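Local coordinates for type IV pilus biogenesis factor PilY1 (Pseudomonas aeruginosa, PDB 3HX6), which supports type IV pilus assembly, twitching motility and adhesion to host cells, with calcium binding and release apparently regulating pilus retraction, at residues V200-N205 with A296-A301; P52-K57 with P86-G91; T396-A401 with I414-P419; V247-S252 with D272-L277. The protein carries 3 engineered substitutions. All blocks are in the same frame, centred on the assembly; numbering follows the deposited sequence.

Interaction 1. Residues V200-N205 with A296-A301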
# COMPACT_ATOMS: atom_id res chain seq x y z
N VAL A 200 12.99 -4.73 -19.25
CA VAL A 200 13.63 -6.00 -18.96
C VAL A 200 12.50 -6.99 -18.89
O VAL A 200 11.58 -6.84 -18.09
CB VAL A 200 14.37 -5.96 -17.62
CG1 VAL A 200 14.94 -7.34 -17.31
CG2 VAL A 200 15.48 -4.92 -17.68
N ALA A 201 12.54 -8.01 -19.74
CA ALA A 201 11.44 -8.97 -19.74
C ALA A 201 11.81 -10.35 -20.21
O ALA A 201 12.86 -10.58 -20.80
CB ALA A 201 10.30 -8.42 -20.59
N ARG A 202 10.90 -11.28 -19.94
CA ARG A 202 11.08 -12.67 -20.34
C ARG A 202 10.47 -12.79 -21.73
O ARG A 202 9.34 -12.35 -21.96
CB ARG A 202 10.34 -13.59 -19.37
CG ARG A 202 10.39 -15.06 -19.76
CD ARG A 202 11.81 -15.58 -19.80
NE ARG A 202 11.86 -16.99 -19.40
CZ ARG A 202 11.30 -17.98 -20.07
NH1 ARG A 202 10.64 -17.74 -21.20
NH2 ARG A 202 11.38 -19.22 -19.60
N LEU A 203 11.21 -13.39 -22.65
CA LEU A 203 10.71 -13.55 -24.01
C LEU A 203 10.50 -15.01 -24.37
O LEU A 203 10.92 -15.93 -23.66
CB LEU A 203 11.68 -12.90 -25.01
CG LEU A 203 12.04 -11.43 -24.75
CD1 LEU A 203 12.95 -10.91 -25.86
CD2 LEU A 203 10.79 -10.60 -24.66
N HIS A 204 9.83 -15.21 -25.50
CA HIS A 204 9.52 -16.55 -25.97
C HIS A 204 10.74 -17.35 -26.44
O HIS A 204 10.59 -18.49 -26.88
CB HIS A 204 8.47 -16.47 -27.08
CG HIS A 204 7.07 -16.29 -26.56
ND1 HIS A 204 6.37 -17.31 -25.95
CD2 HIS A 204 6.26 -15.20 -26.52
CE1 HIS A 204 5.19 -16.86 -25.56
NE2 HIS A 204 5.10 -15.58 -25.90
N ASN A 205 11.94 -16.77 -26.35
CA ASN A 205 13.13 -17.52 -26.75
C ASN A 205 13.67 -18.23 -25.51
O ASN A 205 14.78 -18.74 -25.50
CB ASN A 205 14.19 -16.58 -27.36
CG ASN A 205 14.89 -15.74 -26.33
OD1 ASN A 205 14.28 -15.24 -25.39
ND2 ASN A 205 16.20 -15.56 -26.50
N ALA A 296 4.66 -23.39 -25.01
CA ALA A 296 5.00 -24.75 -25.41
C ALA A 296 6.24 -24.89 -26.28
O ALA A 296 7.09 -25.74 -26.03
CB ALA A 296 3.81 -25.40 -26.11
N ASN A 297 6.36 -24.05 -27.30
CA ASN A 297 7.52 -24.13 -28.19
C ASN A 297 8.59 -23.10 -27.89
O ASN A 297 9.45 -22.84 -28.73
CB ASN A 297 7.07 -24.00 -29.65
CG ASN A 297 6.00 -25.00 -30.03
OD1 ASN A 297 6.13 -26.20 -29.77
ND2 ASN A 297 4.93 -24.52 -30.65
N ASP A 298 8.56 -22.50 -26.71
CA ASP A 298 9.58 -21.51 -26.38
C ASP A 298 10.98 -22.11 -26.48
O ASP A 298 11.20 -23.25 -26.07
CB ASP A 298 9.35 -20.93 -24.99
CG ASP A 298 8.32 -19.83 -24.99
OD1 ASP A 298 7.60 -19.69 -26.01
OD2 ASP A 298 8.21 -19.10 -23.98
N GLY A 299 11.90 -21.33 -27.02
CA GLY A 299 13.27 -21.79 -27.17
C GLY A 299 14.08 -20.80 -27.97
O GLY A 299 13.52 -19.88 -28.57
N PRO A 300 15.41 -20.98 -28.02
CA PRO A 300 16.28 -20.06 -28.76
C PRO A 300 15.89 -19.86 -30.22
O PRO A 300 16.10 -18.78 -30.78
CB PRO A 300 17.66 -20.70 -28.60
CG PRO A 300 17.35 -22.16 -28.48
CD PRO A 300 16.16 -22.16 -27.55
N ALA A 301 15.29 -20.88 -30.83
CA ALA A 301 14.88 -20.80 -32.23
C ALA A 301 13.80 -19.76 -32.49
O ALA A 301 13.77 -19.14 -33.56
CB ALA A 301 14.40 -22.17 -32.70
O HOH W 1 17.48 -16.93 -28.88

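Interaction 2. Residues P52-K57 with P86-G91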
# COMPACT_ATOMS: atom_id res chain seq x y z
N PRO A 52 13.77 7.15 -9.93
CA PRO A 52 12.77 6.08 -9.96
C PRO A 52 13.45 4.71 -9.93
O PRO A 52 12.78 3.67 -9.97
CB PRO A 52 12.04 6.31 -11.28
CG PRO A 52 12.24 7.77 -11.54
CD PRO A 52 13.68 7.97 -11.15
N ALA A 53 14.77 4.72 -9.86
CA ALA A 53 15.55 3.50 -9.84
C ALA A 53 16.00 3.13 -8.43
O ALA A 53 17.18 3.25 -8.08
CB ALA A 53 16.77 3.64 -10.75
N THR A 54 15.06 2.68 -7.61
CA THR A 54 15.37 2.28 -6.25
C THR A 54 15.34 0.76 -6.14
O THR A 54 14.47 0.10 -6.69
CB THR A 54 14.37 2.87 -5.24
OG1 THR A 54 14.62 2.30 -3.94
CG2 THR A 54 12.94 2.58 -5.66
N VAL A 55 16.31 0.20 -5.41
CA VAL A 55 16.39 -1.24 -5.24
C VAL A 55 16.27 -1.65 -3.78
O VAL A 55 17.23 -1.56 -3.01
CB VAL A 55 17.71 -1.80 -5.80
CG1 VAL A 55 17.79 -3.29 -5.55
CG2 VAL A 55 17.81 -1.50 -7.30
N GLY A 56 15.07 -2.09 -3.40
CA GLY A 56 14.82 -2.54 -2.04
C GLY A 56 14.30 -3.96 -2.04
O GLY A 56 15.09 -4.91 -2.01
N LYS A 57 12.98 -4.11 -2.08
CA LYS A 57 12.35 -5.43 -2.08
C LYS A 57 12.28 -6.03 -3.49
O LYS A 57 12.59 -5.35 -4.48
CB LYS A 57 10.93 -5.35 -1.53
CG LYS A 57 10.83 -5.01 -0.05
CD LYS A 57 9.40 -5.22 0.44
CE LYS A 57 9.27 -4.96 1.93
NZ LYS A 57 7.91 -5.31 2.43
N PRO A 86 18.34 -0.95 1.10
CA PRO A 86 17.83 -0.10 0.03
C PRO A 86 18.89 0.79 -0.62
O PRO A 86 19.80 1.30 0.04
CB PRO A 86 16.75 0.72 0.73
CG PRO A 86 16.23 -0.25 1.76
CD PRO A 86 17.51 -0.83 2.31
N ARG A 87 18.76 0.97 -1.93
CA ARG A 87 19.68 1.80 -2.70
C ARG A 87 18.93 2.49 -3.83
O ARG A 87 18.01 1.92 -4.43
CB ARG A 87 20.80 0.94 -3.30
CG ARG A 87 21.83 0.45 -2.30
CD ARG A 87 22.72 1.59 -1.82
NE ARG A 87 23.78 1.13 -0.93
CZ ARG A 87 23.58 0.64 0.29
NH1 ARG A 87 22.35 0.55 0.79
NH2 ARG A 87 24.62 0.24 1.02
N VAL A 88 19.31 3.73 -4.11
CA VAL A 88 18.69 4.49 -5.19
C VAL A 88 19.81 4.93 -6.11
O VAL A 88 20.72 5.65 -5.71
CB VAL A 88 17.93 5.72 -4.67
CG1 VAL A 88 17.47 6.59 -5.84
CG2 VAL A 88 16.71 5.27 -3.86
N TYR A 89 19.75 4.47 -7.35
CA TYR A 89 20.76 4.81 -8.33
C TYR A 89 20.28 5.96 -9.20
O TYR A 89 19.18 5.92 -9.75
CB TYR A 89 21.09 3.57 -9.16
CG TYR A 89 21.53 2.40 -8.30
CD1 TYR A 89 20.60 1.62 -7.62
CD2 TYR A 89 22.88 2.13 -8.11
CE1 TYR A 89 21.00 0.59 -6.77
CE2 TYR A 89 23.30 1.10 -7.26
CZ TYR A 89 22.35 0.34 -6.59
OH TYR A 89 22.76 -0.65 -5.73
N VAL A 90 21.11 6.98 -9.30
CA VAL A 90 20.78 8.17 -10.08
C VAL A 90 21.76 8.32 -11.23
O VAL A 90 22.94 8.00 -11.10
CB VAL A 90 20.84 9.44 -9.20
CG1 VAL A 90 20.44 10.66 -10.02
CG2 VAL A 90 19.93 9.28 -8.00
N GLY A 91 21.26 8.80 -12.36
CA GLY A 91 22.11 9.00 -13.52
C GLY A 91 22.77 10.36 -13.42
O GLY A 91 22.21 11.28 -12.82

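Interaction 3. Residues T396-A401 with I414-P419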
# COMPACT_ATOMS: atom_id res chain seq x y z
N THR A 396 -9.90 18.08 -27.09
CA THR A 396 -9.14 19.31 -26.94
C THR A 396 -9.01 19.71 -25.49
O THR A 396 -9.78 19.28 -24.64
CB THR A 396 -9.84 20.48 -27.69
OG1 THR A 396 -11.23 20.50 -27.34
CG2 THR A 396 -9.71 20.32 -29.20
N LEU A 397 -7.99 20.50 -25.19
CA LEU A 397 -7.81 21.03 -23.85
C LEU A 397 -8.52 22.36 -24.04
O LEU A 397 -8.05 23.23 -24.76
CB LEU A 397 -6.33 21.21 -23.54
CG LEU A 397 -5.62 19.87 -23.33
CD1 LEU A 397 -4.17 20.10 -22.95
CD2 LEU A 397 -6.35 19.07 -22.24
N ASP A 398 -9.68 22.49 -23.40
CA ASP A 398 -10.51 23.67 -23.58
C ASP A 398 -10.40 24.80 -22.58
O ASP A 398 -10.90 25.89 -22.84
CB ASP A 398 -11.97 23.25 -23.67
CG ASP A 398 -12.22 22.29 -24.80
OD1 ASP A 398 -11.47 22.35 -25.79
OD2 ASP A 398 -13.16 21.48 -24.71
N LEU A 399 -9.75 24.56 -21.46
CA LEU A 399 -9.67 25.61 -20.46
C LEU A 399 -8.54 25.42 -19.47
O LEU A 399 -8.27 24.31 -19.01
CB LEU A 399 -11.01 25.68 -19.73
CG LEU A 399 -11.31 26.74 -18.66
CD1 LEU A 399 -10.52 26.47 -17.39
CD2 LEU A 399 -11.01 28.11 -19.22
N GLN A 400 -7.86 26.52 -19.17
CA GLN A 400 -6.82 26.53 -18.16
C GLN A 400 -7.28 27.60 -17.20
O GLN A 400 -7.65 28.69 -17.62
CB GLN A 400 -5.46 26.92 -18.72
CG GLN A 400 -4.41 26.99 -17.62
CD GLN A 400 -3.01 27.24 -18.14
OE1 GLN A 400 -2.54 26.52 -19.01
NE2 GLN A 400 -2.34 28.24 -17.58
N ALA A 401 -7.27 27.28 -15.91
CA ALA A 401 -7.69 28.26 -14.93
C ALA A 401 -7.05 27.98 -13.60
O ALA A 401 -6.50 26.90 -13.35
CB ALA A 401 -9.21 28.24 -14.79
N ILE A 414 -9.02 21.71 -18.26
CA ILE A 414 -10.19 20.86 -18.48
C ILE A 414 -10.16 20.41 -19.93
O ILE A 414 -9.90 21.21 -20.83
CB ILE A 414 -11.51 21.62 -18.20
CG1 ILE A 414 -11.65 21.88 -16.70
CG2 ILE A 414 -12.71 20.81 -18.70
CD1 ILE A 414 -11.37 23.31 -16.33
N ALA A 415 -10.41 19.13 -20.14
CA ALA A 415 -10.41 18.56 -21.47
C ALA A 415 -11.84 18.31 -21.92
O ALA A 415 -12.75 18.20 -21.09
CB ALA A 415 -9.63 17.25 -21.48
N SER A 416 -12.03 18.21 -23.23
CA SER A 416 -13.34 17.92 -23.81
C SER A 416 -13.68 16.48 -23.46
O SER A 416 -12.83 15.74 -22.92
CB SER A 416 -13.28 18.07 -25.33
OG SER A 416 -12.27 17.25 -25.89
N GLN A 417 -14.90 16.07 -23.76
CA GLN A 417 -15.35 14.71 -23.47
C GLN A 417 -16.18 14.17 -24.63
O GLN A 417 -17.31 13.73 -24.45
CB GLN A 417 -16.18 14.72 -22.18
CG GLN A 417 -16.57 13.35 -21.66
CD GLN A 417 -17.27 13.44 -20.32
OE1 GLN A 417 -16.75 13.00 -19.29
NE2 GLN A 417 -18.46 14.01 -20.31
N ASN A 418 -15.59 14.20 -25.82
CA ASN A 418 -16.26 13.73 -27.01
C ASN A 418 -16.23 12.21 -27.06
O ASN A 418 -15.20 11.59 -26.78
CB ASN A 418 -15.57 14.30 -28.24
CG ASN A 418 -15.43 15.80 -28.17
OD1 ASN A 418 -14.41 16.37 -28.56
ND2 ASN A 418 -16.47 16.47 -27.67
N PRO A 419 -17.36 11.59 -27.39
CA PRO A 419 -17.37 10.13 -27.46
C PRO A 419 -16.69 9.63 -28.72
O PRO A 419 -16.52 10.37 -29.68
CB PRO A 419 -18.86 9.80 -27.42
CG PRO A 419 -19.47 10.96 -28.16
CD PRO A 419 -18.71 12.15 -27.61

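Interaction 4. Residues V247-S252 with D272-L277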
# COMPACT_ATOMS: atom_id res chain seq x y z
N VAL A 247 15.99 10.02 -44.20
CA VAL A 247 15.61 10.98 -43.16
C VAL A 247 16.01 10.38 -41.82
O VAL A 247 15.70 9.23 -41.53
CB VAL A 247 14.08 11.25 -43.17
CG1 VAL A 247 13.67 11.99 -41.90
CG2 VAL A 247 13.70 12.08 -44.39
N PRO A 248 16.73 11.14 -40.99
CA PRO A 248 17.16 10.64 -39.68
C PRO A 248 16.05 9.91 -38.91
O PRO A 248 14.90 10.35 -38.89
CB PRO A 248 17.61 11.90 -38.96
CG PRO A 248 18.15 12.74 -40.07
CD PRO A 248 17.10 12.56 -41.15
N ASN A 249 16.41 8.78 -38.30
CA ASN A 249 15.46 8.02 -37.50
C ASN A 249 16.20 7.34 -36.35
O ASN A 249 17.43 7.30 -36.32
CB ASN A 249 14.74 6.96 -38.35
CG ASN A 249 13.39 6.56 -37.74
OD1 ASN A 249 12.99 7.07 -36.69
ND2 ASN A 249 12.67 5.64 -38.41
N GLY A 250 15.42 6.81 -35.41
CA GLY A 250 15.96 6.14 -34.25
C GLY A 250 14.76 5.61 -33.50
O GLY A 250 13.73 6.29 -33.44
N LEU A 251 14.85 4.41 -32.94
CA LEU A 251 13.71 3.85 -32.22
C LEU A 251 13.74 4.27 -30.75
O LEU A 251 14.80 4.26 -30.13
CB LEU A 251 13.70 2.32 -32.32
CG LEU A 251 12.38 1.69 -31.89
CD1 LEU A 251 11.29 2.10 -32.89
CD2 LEU A 251 12.50 0.18 -31.84
N SER A 252 12.58 4.61 -30.20
CA SER A 252 12.49 5.05 -28.81
C SER A 252 12.10 3.94 -27.83
O SER A 252 12.14 2.76 -28.17
CB SER A 252 11.51 6.21 -28.70
OG SER A 252 11.91 7.27 -29.56
N ASP A 272 9.21 6.10 -32.99
CA ASP A 272 10.56 6.46 -33.42
C ASP A 272 10.65 7.97 -33.67
O ASP A 272 9.65 8.68 -33.53
CB ASP A 272 10.95 5.65 -34.67
CG ASP A 272 10.12 6.00 -35.89
OD1 ASP A 272 10.18 5.22 -36.88
OD2 ASP A 272 9.42 7.03 -35.89
N LEU A 273 11.84 8.44 -34.01
CA LEU A 273 12.04 9.87 -34.25
C LEU A 273 11.22 10.37 -35.43
O LEU A 273 10.96 11.56 -35.54
CB LEU A 273 13.53 10.16 -34.52
CG LEU A 273 14.48 9.88 -33.36
CD1 LEU A 273 15.91 10.22 -33.78
CD2 LEU A 273 14.07 10.71 -32.15
N GLN A 274 10.80 9.45 -36.29
CA GLN A 274 10.01 9.81 -37.46
C GLN A 274 8.52 9.89 -37.19
O GLN A 274 7.74 10.27 -38.07
CB GLN A 274 10.26 8.83 -38.60
CG GLN A 274 11.49 9.17 -39.41
CD GLN A 274 11.79 8.13 -40.47
OE1 GLN A 274 10.91 7.35 -40.84
NE2 GLN A 274 13.02 8.12 -40.96
N GLY A 275 8.12 9.54 -35.97
CA GLY A 275 6.72 9.58 -35.62
C GLY A 275 5.97 8.30 -35.91
O GLY A 275 4.74 8.25 -35.79
N ASN A 276 6.68 7.25 -36.29
CA ASN A 276 6.03 5.98 -36.57
C ASN A 276 5.87 5.20 -35.27
O ASN A 276 6.79 5.14 -34.47
CB ASN A 276 6.86 5.14 -37.54
CG ASN A 276 7.13 5.86 -38.84
OD1 ASN A 276 6.21 6.10 -39.62
ND2 ASN A 276 8.39 6.21 -39.07
N LEU A 277 4.69 4.61 -35.07
CA LEU A 277 4.46 3.80 -33.88
C LEU A 277 4.53 2.36 -34.39
O LEU A 277 3.63 1.89 -35.08
CB LEU A 277 3.08 4.09 -33.27
CG LEU A 277 2.77 3.58 -31.85
CD1 LEU A 277 2.83 2.05 -31.81
CD2 LEU A 277 3.75 4.18 -30.86

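Interaction 1. Residues V200-N205 with A296-A301
A histidine-carboxylate hydrogen bond between two loops, close to the calcium site of the beta-propeller, joins His-204 to Asp-298. His-204 lies just past strand 199-202, the first strand of one four-stranded antiparallel propeller sheet, whereas Asp-298 belongs to the long loop between the last two strands of another. His-204 ND1 donates to Asp-298 OD1 over 2.7 Å. The acceptor lies in the ring plane and offers its syn lone pair, with ring and carboxylate planes turned 85° apart. Beside it, Gly-299 N donates to His-204 O at 3.1 Å, so one residue is gripped through both ring and backbone. The ring's other nitrogen, NE2, is hydrogen-bonded to Asp-266, one of the calcium ligands, and the His-204 side chain comes within about 4 Å of the ion. His-204 is thus a second-shell residue of the calcium site, and Asp-298 holds its imidazole from one shell further out. Two carboxylates flanking the ring would be expected to favour its protonated form. Arg-202, whose NE forms a salt bridge with Glu-69, adds a long one from NH1 to Asp-298 OD2 at 3.9 Å. Farther along, a water takes a hydrogen bond from Asn-205 ND2 and donates to Pro-300 O.

Interaction 2. Residues P52-K57 with P86-G91
The phenol ring of Tyr-89 has the carbonyl oxygen of Ala-53 at its edge, in the ring plane, 3.8 Å from CD1, while Val-55 approaches the ring obliquely, CG2 lying 3.9 Å from Tyr-89 CE1. Leu-155 and Val-171 also touch this side chain. The tyrosine's first torsion, -56°, sets CG beside its own backbone N, and from there the ring runs back along the strand to reach Val-55. The guanidinium of Arg-87, the other flat group, turns away from the partner segment and binds in its own plane to Pro-86 O, with NH1 standing above that carbonyl's plane.

These side chains ride on the pairing of two antiparallel strands, 54-55 and 87-91, at the edge of a four-stranded up-and-down sheet of the kind from which beta-propellers are built. Val-55 and Arg-87 form the hydrogen-bonded pair. Its two bonds are unequal: Val-55 N to Arg-87 O is short, 2.6 Å, and nearly straight at 171°, whereas Arg-87 N reaches Val-55 O at 3.1 Å from well above the carbonyl plane. Tyr-89 N to Ala-53 O, 2.9 Å, extends the ladder. Thr-54 and Val-88, a non-hydrogen-bonded pair, bring their side chains together on the other face from Val-55, with Val-88 CG2 lying 3.6 Å from Thr-54 CB. Thr-54 OG1 adds a weak hydrogen bond to Arg-87 O. Against Val-55 lies the neighbouring sheet, where Val-142 and Thr-153 touch it, and Val-142 also meets Ala-53.

Interaction 3. Residues T396-A401 with I414-P419
Ile-414 O is gripped by two consecutive amides across the strand pair: Asp-398 N donates to it over 2.9 Å, and Leu-399 N adds a weaker bond at 3.4 Å. The return bond, Ile-414 N to Leu-399 O, is 2.8 Å long. At the other end, Thr-396 and Ser-416 exchange bonds. Ser-416 N donates to Thr-396 O, while Ser-416 OG accepts from Thr-396 N at 2.8 Å. A first torsion of 56° lodges that hydroxyl between the serine's own backbone N and carbonyl carbon, within range of the opposing amide; Gln-395 NE2 is its second partner.

Apolar contacts fall on both sides of the pair. Leu-399 and Ile-414 lie alongside one another and point the same way, their CD1 atoms only 3.4 Å apart, a tight approach, and Tyr-510 touches both. The opposite face has Leu-397 CD2 resting 3.8 Å from Ala-415 CB, with Tyr-481 against the leucine. Asp-398 OD2 also comes 3.5 Å from Ser-416 CB. The register slips by one residue between the Leu-397/Ala-415 and Leu-399/Ile-414 pairs, because Asp-398 and Leu-399 both face Ile-414: the pattern of a classic beta bulge, here set in the antiparallel hairpin of strands 392-405 and 408-415.

Interaction 4. Residues V247-S252 with D272-L277
With its first torsion at -156°, Asn-249 swings CG opposite its backbone N and lays its amide flat against that of Gln-274, while the 66° torsion of Asp-272 tucks its carboxylate back over the turn it begins. That turn, Asp-272 to Gly-275, is a type I beta turn joining strands 267-272 and 276-281 in one four-stranded sheet of the propeller, and the incoming loop to strand 251-257 packs against it.

The Asn-249 and Gln-274 amides are stacked, their planes 15° apart, with Asn-249 ND2 3.3 Å from Gln-274 CD. The same ND2 donates to Asp-272 OD1 at 3.0 Å. This bond lies in the asparagine's amide plane but reaches the oxygen from well above the carboxylate plane. Asn-276 ND2 instead takes the syn lone pair of OD1, and Trp-278 NE1 is a further donor to that oxygen. The other carboxylate oxygen, OD2, accepts from Asn-276 N at 2.8 Å. This set of donors would stabilise the buried negative charge and fix the rotation of the group.

Gln-274 stretches out beyond CG to give Val-247 O a weak hydrogen bond through NE2, which also binds Arg-244 O. Leu-251 and Asp-272 form a non-hydrogen-bonded antiparallel pair at the start of the strand pairing. Next to that pair, Leu-273 N donates to Gly-250 O at 2.9 Å, and Leu-273 CD1 lies 3.8 Å from Gly-250 N.

Overall arrangement
Interactions 2, 1 and 4 all belong to the beta-propeller, but on three different four-stranded antiparallel sheets and their loops. Interaction 2 comes first along the chain, and interaction 4 is nested inside the loop closed by interaction 1, their centres about 27 Å apart. Interaction 1 bridges two sheets: its first segment ends strand 199-202, and its second lies in a loop of the sheet that holds interaction 4. Interaction 3 comes last, in a hairpin of the larger mixed sheet, about 44 Å from interaction 1 between centres and across the chain's middle. Local strand pairing thus organises separate sheets, while the inter-sheet link lies beside the calcium ion of this C-terminal domain.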